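Local coordinates for protein beta-lactamase/D-alanine Carboxypeptidase (Yersinia pestis, PDB 3RJU) that probably acts on beta-lactams or D-alanyl peptides as a serine hydrolase of the beta-lactamase and penicillin-binding protein family, at residues 129-141 and 215-228. Numbering follows the deposited sequence.
Sequences RPVFTWPTKDNRW and SRCGNTVAAAGSGG
Phe-132 packs on residues 220-228, against Thr-220, Ala-223, Gly-227 and Gly-228. It is the third residue of a type II beta turn, Pro-130 to Thr-133, in the helical part of a beta-lactamase fold. Its CB sits between two methyls, Thr-220 CG2 and Ala-223 CB. CG is directed away from the carbonyl carbon (chi1 -54°), which carries the ring over the two glycines. CG is the ring atom nearest Gly-228 CA, which makes a CH-pi contact over the ring face, 4.2 Å from the centroid of the Phe-132 ring. Phe-132 CD1 touches Ala-223 CB at 3.7 Å. CE1 and CE2 both pass above Gly-227 O, with CD2 a little farther from it. At the tip, Phe-132 CZ comes to 3.2 Å from Gly-227 O. This oxygen lies on the same face as Gly-228 CA. Val-131 CG2 covers the opposite face, so the ring is held between its neighbour and the glycine backbone. Just before Gly-227 in the chain, Ser-226 O accepts from Lys-65 NZ. That lysine belongs to a probable SxxK motif with Ser-62, consistent with a location close to the active site. Phe-132 O is buried without a hydrogen-bond partner; Thr-220 CA approaches Phe-132 O as a C-H donor at 3.5 Å.

Farther along, Ala-222 CB packs against the carbonyl oxygens of Thr-133 and Pro-135. The helix beginning at Lys-137 is opened by a capping box of Thr-136 and Asn-139. One helical turn in, Arg-140 bends at chi3 (-73°) and gives NH1 to Ala-222 O over 2.8 Å. The bond is bent, 136° at the hydrogen. Arg-140 NH2 also forms a salt bridge with Asp-169 of helix 162-175. Water 2 donates to both Pro-135 O and Ala-222 O, at 2.7 Å from Pro-135 O and 2.9 Å from Ala-222 O.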
ATOM      1  N   ARG A 129      -1.450  19.936  -9.296  1.00 43.77           N
ATOM      2  CA  ARG A 129      -1.351  18.627  -9.927  1.00 41.49           C
ATOM      3  C   ARG A 129      -2.386  17.687  -9.295  1.00 38.69           C
ATOM      4  O   ARG A 129      -2.344  17.456  -8.087  1.00 39.07           O
ATOM      5  CB  ARG A 129       0.072  18.105  -9.676  1.00 42.39           C
ATOM      6  CG  ARG A 129       0.406  16.714 -10.175  1.00 43.27           C
ATOM      7  CD  ARG A 129       1.729  16.235  -9.559  1.00 43.23           C
ATOM      8  NE  ARG A 129       2.774  17.251  -9.638  1.00 43.87           N
ATOM      9  CZ  ARG A 129       3.981  17.150  -9.085  1.00 43.34           C
ATOM     10  NH1 ARG A 129       4.332  16.072  -8.396  1.00 41.86           N
ATOM     11  NH2 ARG A 129       4.852  18.139  -9.226  1.00 43.34           N
ATOM     12  N   PRO A 130      -3.335  17.173 -10.101  1.00 35.42           N
ATOM     13  CA  PRO A 130      -4.285  16.155  -9.628  1.00 33.87           C
ATOM     14  C   PRO A 130      -3.580  14.864  -9.211  1.00 29.64           C
ATOM     15  O   PRO A 130      -2.630  14.425  -9.859  1.00 29.36           O
ATOM     16  CB  PRO A 130      -5.181  15.904 -10.847  1.00 35.23           C
ATOM     17  CG  PRO A 130      -4.427  16.437 -12.013  1.00 36.36           C
ATOM     18  CD  PRO A 130      -3.609  17.581 -11.488  1.00 36.16           C
ATOM     19  N   VAL A 131      -4.060  14.251  -8.135  1.00 26.37           N
ATOM     20  CA  VAL A 131      -3.342  13.150  -7.501  1.00 21.81           C
ATOM     21  C   VAL A 131      -3.187  11.929  -8.420  1.00 20.45           C
ATOM     22  O   VAL A 131      -4.104  11.561  -9.154  1.00 21.37           O
ATOM     23  CB  VAL A 131      -4.025  12.752  -6.156  1.00 22.01           C
ATOM     24  CG1 VAL A 131      -5.309  11.985  -6.401  1.00 22.91           C
ATOM     25  CG2 VAL A 131      -3.070  11.963  -5.287  1.00 21.71           C
ATOM     26  N   PHE A 132      -2.009  11.312  -8.376  1.00 17.19           N
ATOM     27  CA  PHE A 132      -1.740  10.069  -9.107  1.00 16.06           C
ATOM     28  C   PHE A 132      -1.790  10.232 -10.625  1.00 18.36           C
ATOM     29  O   PHE A 132      -2.157   9.296 -11.350  1.00 21.00           O
ATOM     30  CB  PHE A 132      -2.687   8.955  -8.645  1.00 15.44           C
ATOM     31  CG  PHE A 132      -2.661   8.725  -7.163  1.00 13.20           C
ATOM     32  CD1 PHE A 132      -1.447   8.678  -6.487  1.00 12.91           C
ATOM     33  CD2 PHE A 132      -3.841   8.573  -6.437  1.00 14.31           C
ATOM     34  CE1 PHE A 132      -1.393   8.498  -5.107  1.00 12.34           C
ATOM     35  CE2 PHE A 132      -3.792   8.382  -5.046  1.00 14.19           C
ATOM     36  CZ  PHE A 132      -2.557   8.341  -4.391  1.00 12.89           C
ATOM     37  N   THR A 133      -1.388  11.400 -11.114  1.00 17.85           N
ATOM     38  CA  THR A 133      -1.387  11.625 -12.556  1.00 20.03           C
ATOM     39  C   THR A 133      -0.039  12.047 -13.139  1.00 18.58           C
ATOM     40  O   THR A 133       0.155  11.935 -14.342  1.00 19.38           O
ATOM     41  CB  THR A 133      -2.472  12.652 -12.992  1.00 23.98           C
ATOM     42  OG1 THR A 133      -2.135  13.945 -12.485  1.00 24.30           O
ATOM     43  CG2 THR A 133      -3.859  12.244 -12.482  1.00 26.37           C
ATOM     44  N   TRP A 134       0.882  12.528 -12.302  1.00 16.54           N
ATOM     45  CA  TRP A 134       2.210  12.962 -12.753  1.00 14.73           C
ATOM     46  C   TRP A 134       3.271  12.504 -11.737  1.00 14.27           C
ATOM     47  O   TRP A 134       3.033  12.599 -10.530  1.00 16.26           O
ATOM     48  CB  TRP A 134       2.260  14.496 -12.889  1.00 17.26           C
ATOM     49  CG  TRP A 134       3.546  14.966 -13.532  1.00 18.89           C
ATOM     50  CD1 TRP A 134       3.735  15.288 -14.848  1.00 19.85           C
ATOM     51  CD2 TRP A 134       4.826  15.117 -12.895  1.00 18.60           C
ATOM     52  NE1 TRP A 134       5.045  15.637 -15.062  1.00 20.79           N
ATOM     53  CE2 TRP A 134       5.737  15.535 -13.883  1.00 19.37           C
ATOM     54  CE3 TRP A 134       5.289  14.934 -11.584  1.00 18.50           C
ATOM     55  CZ2 TRP A 134       7.086  15.784 -13.602  1.00 19.93           C
ATOM     56  CZ3 TRP A 134       6.621  15.161 -11.310  1.00 19.20           C
ATOM     57  CH2 TRP A 134       7.508  15.593 -12.312  1.00 19.89           C
ATOM     58  N   PRO A 135       4.442  12.020 -12.206  1.00 12.88           N
ATOM     59  CA  PRO A 135       4.881  11.905 -13.603  1.00 13.54           C
ATOM     60  C   PRO A 135       4.274  10.695 -14.289  1.00 13.67           C
ATOM     61  O   PRO A 135       3.903   9.712 -13.623  1.00 13.40           O
ATOM     62  CB  PRO A 135       6.395  11.692 -13.475  1.00 14.02           C
ATOM     63  CG  PRO A 135       6.552  10.969 -12.139  1.00 13.60           C
ATOM     64  CD  PRO A 135       5.507  11.641 -11.257  1.00 13.13           C
ATOM     65  N   THR A 136       4.188  10.757 -15.617  1.00 13.87           N
ATOM     66  CA  THR A 136       3.815   9.582 -16.384  1.00 13.97           C
ATOM     67  C   THR A 136       5.016   8.668 -16.518  1.00 14.47           C
ATOM     68  O   THR A 136       6.137   9.057 -16.173  1.00 13.30           O
ATOM     69  CB  THR A 136       3.335   9.956 -17.785  1.00 16.49           C
ATOM     70  OG1 THR A 136       4.447  10.455 -18.549  1.00 16.85           O
ATOM     71  CG2 THR A 136       2.234  11.017 -17.707  1.00 18.62           C
ATOM     72  N   LYS A 137       4.785   7.458 -17.020  1.00 14.97           N
ATOM     73  CA  LYS A 137       5.887   6.545 -17.318  1.00 14.05           C
ATOM     74  C   LYS A 137       6.931   7.200 -18.237  1.00 14.26           C
ATOM     75  O   LYS A 137       8.129   7.180 -17.947  1.00 14.43           O
ATOM     76  CB  LYS A 137       5.384   5.248 -17.958  1.00 14.21           C
ATOM     77  CG  LYS A 137       6.513   4.282 -18.289  1.00 18.39           C
ATOM     78  CD  LYS A 137       5.988   2.993 -18.896  1.00 24.43           C
ATOM     79  CE  LYS A 137       5.444   3.220 -20.298  1.00 30.12           C
ATOM     80  NZ  LYS A 137       5.262   1.928 -21.029  1.00 33.79           N
ATOM     81  N   ASP A 138       6.491   7.774 -19.354  1.00 13.33           N
ATOM     82  CA  ASP A 138       7.452   8.436 -20.234  1.00 17.15           C
ATOM     83  C   ASP A 138       8.200   9.558 -19.506  1.00 16.70           C
ATOM     84  O   ASP A 138       9.401   9.716 -19.698  1.00 17.14           O
ATOM     85  CB  ASP A 138       6.788   8.982 -21.498  1.00 20.54           C
ATOM     86  CG  ASP A 138       6.385   7.886 -22.471  1.00 25.89           C
ATOM     87  OD1 ASP A 138       6.838   6.729 -22.306  1.00 27.91           O
ATOM     88  OD2 ASP A 138       5.618   8.193 -23.414  1.00 27.76           O
ATOM     89  N   ASN A 139       7.504  10.347 -18.684  1.00 15.33           N
ATOM     90  CA  ASN A 139       8.196  11.399 -17.930  1.00 17.29           C
ATOM     91  C   ASN A 139       9.299  10.797 -17.057  1.00 16.37           C
ATOM     92  O   ASN A 139      10.410  11.339 -16.975  1.00 16.05           O
ATOM     93  CB  ASN A 139       7.259  12.159 -16.987  1.00 18.03           C
ATOM     94  CG  ASN A 139       6.162  12.930 -17.696  1.00 19.66           C
ATOM     95  OD1 ASN A 139       5.093  13.123 -17.126  1.00 20.94           O
ATOM     96  ND2 ASN A 139       6.417  13.387 -18.922  1.00 21.01           N
ATOM     97  N   ARG A 140       8.977   9.697 -16.376  1.00 14.84           N
ATOM     98  CA  ARG A 140       9.927   9.073 -15.453  1.00 14.16           C
ATOM     99  C   ARG A 140      11.216   8.668 -16.146  1.00 14.89           C
ATOM    100  O   ARG A 140      12.319   8.928 -15.647  1.00 14.66           O
ATOM    101  CB  ARG A 140       9.326   7.826 -14.785  1.00 13.41           C
ATOM    102  CG  ARG A 140       8.289   8.127 -13.755  1.00 13.49           C
ATOM    103  CD  ARG A 140       7.961   6.877 -12.972  1.00 12.54           C
ATOM    104  NE  ARG A 140       7.172   5.857 -13.663  1.00 12.77           N
ATOM    105  CZ  ARG A 140       5.844   5.896 -13.804  1.00 12.33           C
ATOM    106  NH1 ARG A 140       5.153   6.953 -13.388  1.00 11.82           N
ATOM    107  NH2 ARG A 140       5.201   4.888 -14.380  1.00 12.16           N
ATOM    108  N   TRP A 141      11.077   8.004 -17.285  1.00 15.98           N
ATOM    109  CA  TRP A 141      12.247   7.488 -17.976  1.00 16.46           C
ATOM    110  C   TRP A 141      13.043   8.584 -18.675  1.00 18.52           C
ATOM    111  O   TRP A 141      14.262   8.489 -18.767  1.00 19.03           O
ATOM    112  CB  TRP A 141      11.876   6.311 -18.887  1.00 14.93           C
ATOM    113  CG  TRP A 141      11.536   5.150 -18.033  1.00 13.80           C
ATOM    114  CD1 TRP A 141      10.313   4.862 -17.481  1.00 13.56           C
ATOM    115  CD2 TRP A 141      12.441   4.143 -17.550  1.00 14.27           C
ATOM    116  NE1 TRP A 141      10.403   3.731 -16.703  1.00 13.41           N
ATOM    117  CE2 TRP A 141      11.695   3.274 -16.723  1.00 14.00           C
ATOM    118  CE3 TRP A 141      13.810   3.900 -17.728  1.00 16.13           C
ATOM    119  CZ2 TRP A 141      12.263   2.157 -16.100  1.00 14.62           C
ATOM    120  CZ3 TRP A 141      14.376   2.791 -17.106  1.00 15.35           C
ATOM    121  CH2 TRP A 141      13.607   1.945 -16.289  1.00 15.05           C
ATOM    122  N   SER A 215      -9.946  14.698  -5.277  1.00 18.29           N
ATOM    123  CA  SER A 215      -9.553  14.961  -6.670  1.00 20.03           C
ATOM    124  C   SER A 215     -10.555  14.272  -7.572  1.00 18.35           C
ATOM    125  O   SER A 215     -11.174  13.292  -7.162  1.00 17.03           O
ATOM    126  CB  SER A 215      -8.192  14.319  -6.981  1.00 23.12           C
ATOM    127  OG  SER A 215      -7.091  15.115  -6.609  1.00 29.71           O
ATOM    128  N   ARG A 216     -10.671  14.722  -8.820  1.00 18.06           N
ATOM    129  CA  ARG A 216     -11.565  14.046  -9.761  1.00 20.37           C
ATOM    130  C   ARG A 216     -11.176  12.577  -9.930  1.00 19.20           C
ATOM    131  O   ARG A 216     -10.002  12.220  -9.890  1.00 19.60           O
ATOM    132  CB  ARG A 216     -11.612  14.748 -11.130  1.00 24.96           C
ATOM    133  CG  ARG A 216     -10.343  14.647 -11.947  1.00 30.85           C
ATOM    134  CD  ARG A 216     -10.576  15.126 -13.396  1.00 35.99           C
ATOM    135  NE  ARG A 216     -11.419  14.191 -14.138  1.00 39.95           N
ATOM    136  CZ  ARG A 216     -10.951  13.213 -14.914  1.00 42.49           C
ATOM    137  NH1 ARG A 216      -9.642  13.050 -15.069  1.00 43.66           N
ATOM    138  NH2 ARG A 216     -11.789  12.399 -15.541  1.00 42.64           N
ATOM    139  N   CYS A 217     -12.187  11.739 -10.119  1.00 17.54           N
ATOM    140  CA  CYS A 217     -11.991  10.313 -10.278  1.00 16.20           C
ATOM    141  C   CYS A 217     -11.566  10.025 -11.711  1.00 17.87           C
ATOM    142  O   CYS A 217     -12.352  10.158 -12.642  1.00 21.48           O
ATOM    143  CB  CYS A 217     -13.284   9.578  -9.921  1.00 16.76           C
ATOM    144  SG  CYS A 217     -13.212   7.776 -10.070  1.00 17.57           S
ATOM    145  N   GLY A 218     -10.309   9.645 -11.896  1.00 18.88           N
ATOM    146  CA  GLY A 218      -9.807   9.423 -13.239  1.00 18.92           C
ATOM    147  C   GLY A 218      -8.798   8.305 -13.309  1.00 15.55           C
ATOM    148  O   GLY A 218      -8.601   7.565 -12.350  1.00 15.00           O
ATOM    149  N   ASN A 219      -8.190   8.167 -14.477  1.00 15.72           N
ATOM    150  CA  ASN A 219      -7.167   7.171 -14.728  1.00 14.78           C
ATOM    151  C   ASN A 219      -5.945   7.509 -13.877  1.00 12.69           C
ATOM    152  O   ASN A 219      -5.442   8.633 -13.920  1.00 15.23           O
ATOM    153  CB  ASN A 219      -6.849   7.207 -16.230  1.00 16.21           C
ATOM    154  CG  ASN A 219      -5.725   6.263 -16.642  1.00 17.52           C
ATOM    155  OD1 ASN A 219      -4.635   6.282 -16.076  1.00 18.50           O
ATOM    156  ND2 ASN A 219      -5.985   5.458 -17.670  1.00 18.46           N
ATOM    157  N   THR A 220      -5.485   6.537 -13.091  1.00 10.57           N
ATOM    158  CA  THR A 220      -4.343   6.733 -12.211  1.00 10.42           C
ATOM    159  C   THR A 220      -3.183   5.791 -12.560  1.00 10.63           C
ATOM    160  O   THR A 220      -2.315   5.495 -11.715  1.00 11.35           O
ATOM    161  CB  THR A 220      -4.755   6.504 -10.756  1.00 11.75           C
ATOM    162  OG1 THR A 220      -5.376   5.220 -10.641  1.00 11.01           O
ATOM    163  CG2 THR A 220      -5.728   7.605 -10.264  1.00 12.45           C
ATOM    164  N   VAL A 221      -3.142   5.339 -13.808  1.00 11.02           N
ATOM    165  CA  VAL A 221      -2.079   4.439 -14.235  1.00 11.30           C
ATOM    166  C   VAL A 221      -0.672   5.043 -14.037  1.00 12.17           C
ATOM    167  O   VAL A 221       0.300   4.306 -13.826  1.00 11.71           O
ATOM    168  CB  VAL A 221      -2.293   3.986 -15.693  1.00 12.56           C
ATOM    169  CG1 VAL A 221      -1.046   3.262 -16.230  1.00 15.33           C
ATOM    170  CG2 VAL A 221      -3.515   3.101 -15.778  1.00 12.94           C
ATOM    171  N   ALA A 222      -0.562   6.370 -14.081  1.00 10.92           N
ATOM    172  CA  ALA A 222       0.726   7.024 -13.818  1.00 12.39           C
ATOM    173  C   ALA A 222       1.338   6.616 -12.472  1.00 12.80           C
ATOM    174  O   ALA A 222       2.562   6.574 -12.330  1.00 13.60           O
ATOM    175  CB  ALA A 222       0.600   8.521 -13.888  1.00 12.42           C
ATOM    176  N   ALA A 223       0.489   6.321 -11.490  1.00 11.83           N
ATOM    177  CA  ALA A 223       0.964   5.913 -10.169  1.00 10.84           C
ATOM    178  C   ALA A 223       0.656   4.430  -9.913  1.00 10.30           C
ATOM    179  O   ALA A 223       0.367   4.023  -8.785  1.00 11.12           O
ATOM    180  CB  ALA A 223       0.329   6.797  -9.080  1.00 11.86           C
ATOM    181  N   ALA A 224       0.740   3.626 -10.968  1.00  9.31           N
ATOM    182  CA  ALA A 224       0.394   2.209 -10.919  1.00  9.68           C
ATOM    183  C   ALA A 224       1.133   1.433  -9.833  1.00  8.98           C
ATOM    184  O   ALA A 224       0.583   0.511  -9.235  1.00 10.21           O
ATOM    185  CB  ALA A 224       0.660   1.575 -12.273  1.00 10.37           C
ATOM    186  N   GLY A 225       2.394   1.778  -9.613  1.00  9.33           N
ATOM    187  CA  GLY A 225       3.202   1.102  -8.622  1.00  8.36           C
ATOM    188  C   GLY A 225       3.162   1.711  -7.229  1.00  7.93           C
ATOM    189  O   GLY A 225       3.320   0.983  -6.236  1.00  9.86           O
ATOM    190  N   SER A 226       2.967   3.032  -7.145  1.00  8.16           N
ATOM    191  CA  SER A 226       3.170   3.745  -5.883  1.00  7.80           C
ATOM    192  C   SER A 226       1.885   4.037  -5.118  1.00  7.39           C
ATOM    193  O   SER A 226       1.897   4.084  -3.883  1.00  8.46           O
ATOM    194  CB  SER A 226       3.892   5.083  -6.123  1.00  8.66           C
ATOM    195  OG  SER A 226       3.104   5.934  -6.924  1.00  9.31           O
ATOM    196  N   GLY A 227       0.791   4.286  -5.828  1.00  8.44           N
ATOM    197  CA  GLY A 227      -0.385   4.762  -5.118  1.00 10.27           C
ATOM    198  C   GLY A 227      -1.735   4.861  -5.791  1.00  9.01           C
ATOM    199  O   GLY A 227      -2.701   5.239  -5.136  1.00  9.72           O
ATOM    200  N   GLY A 228      -1.829   4.521  -7.075  1.00  8.36           N
ATOM    201  CA  GLY A 228      -3.032   4.851  -7.829  1.00  8.05           C
ATOM    202  C   GLY A 228      -4.260   3.970  -7.680  1.00  9.91           C
ATOM    203  O   GLY A 228      -5.317   4.295  -8.210  1.00  9.97           O
TER
HETATM  204  O   HOH W   1      -7.198  10.788  -9.890  1.00 22.00           O
HETATM  205  O   HOH W   2       3.595   8.981 -11.046  1.00 13.58           O
HETATM  206  O   HOH W   3       2.507   4.176 -15.384  1.00 17.52           O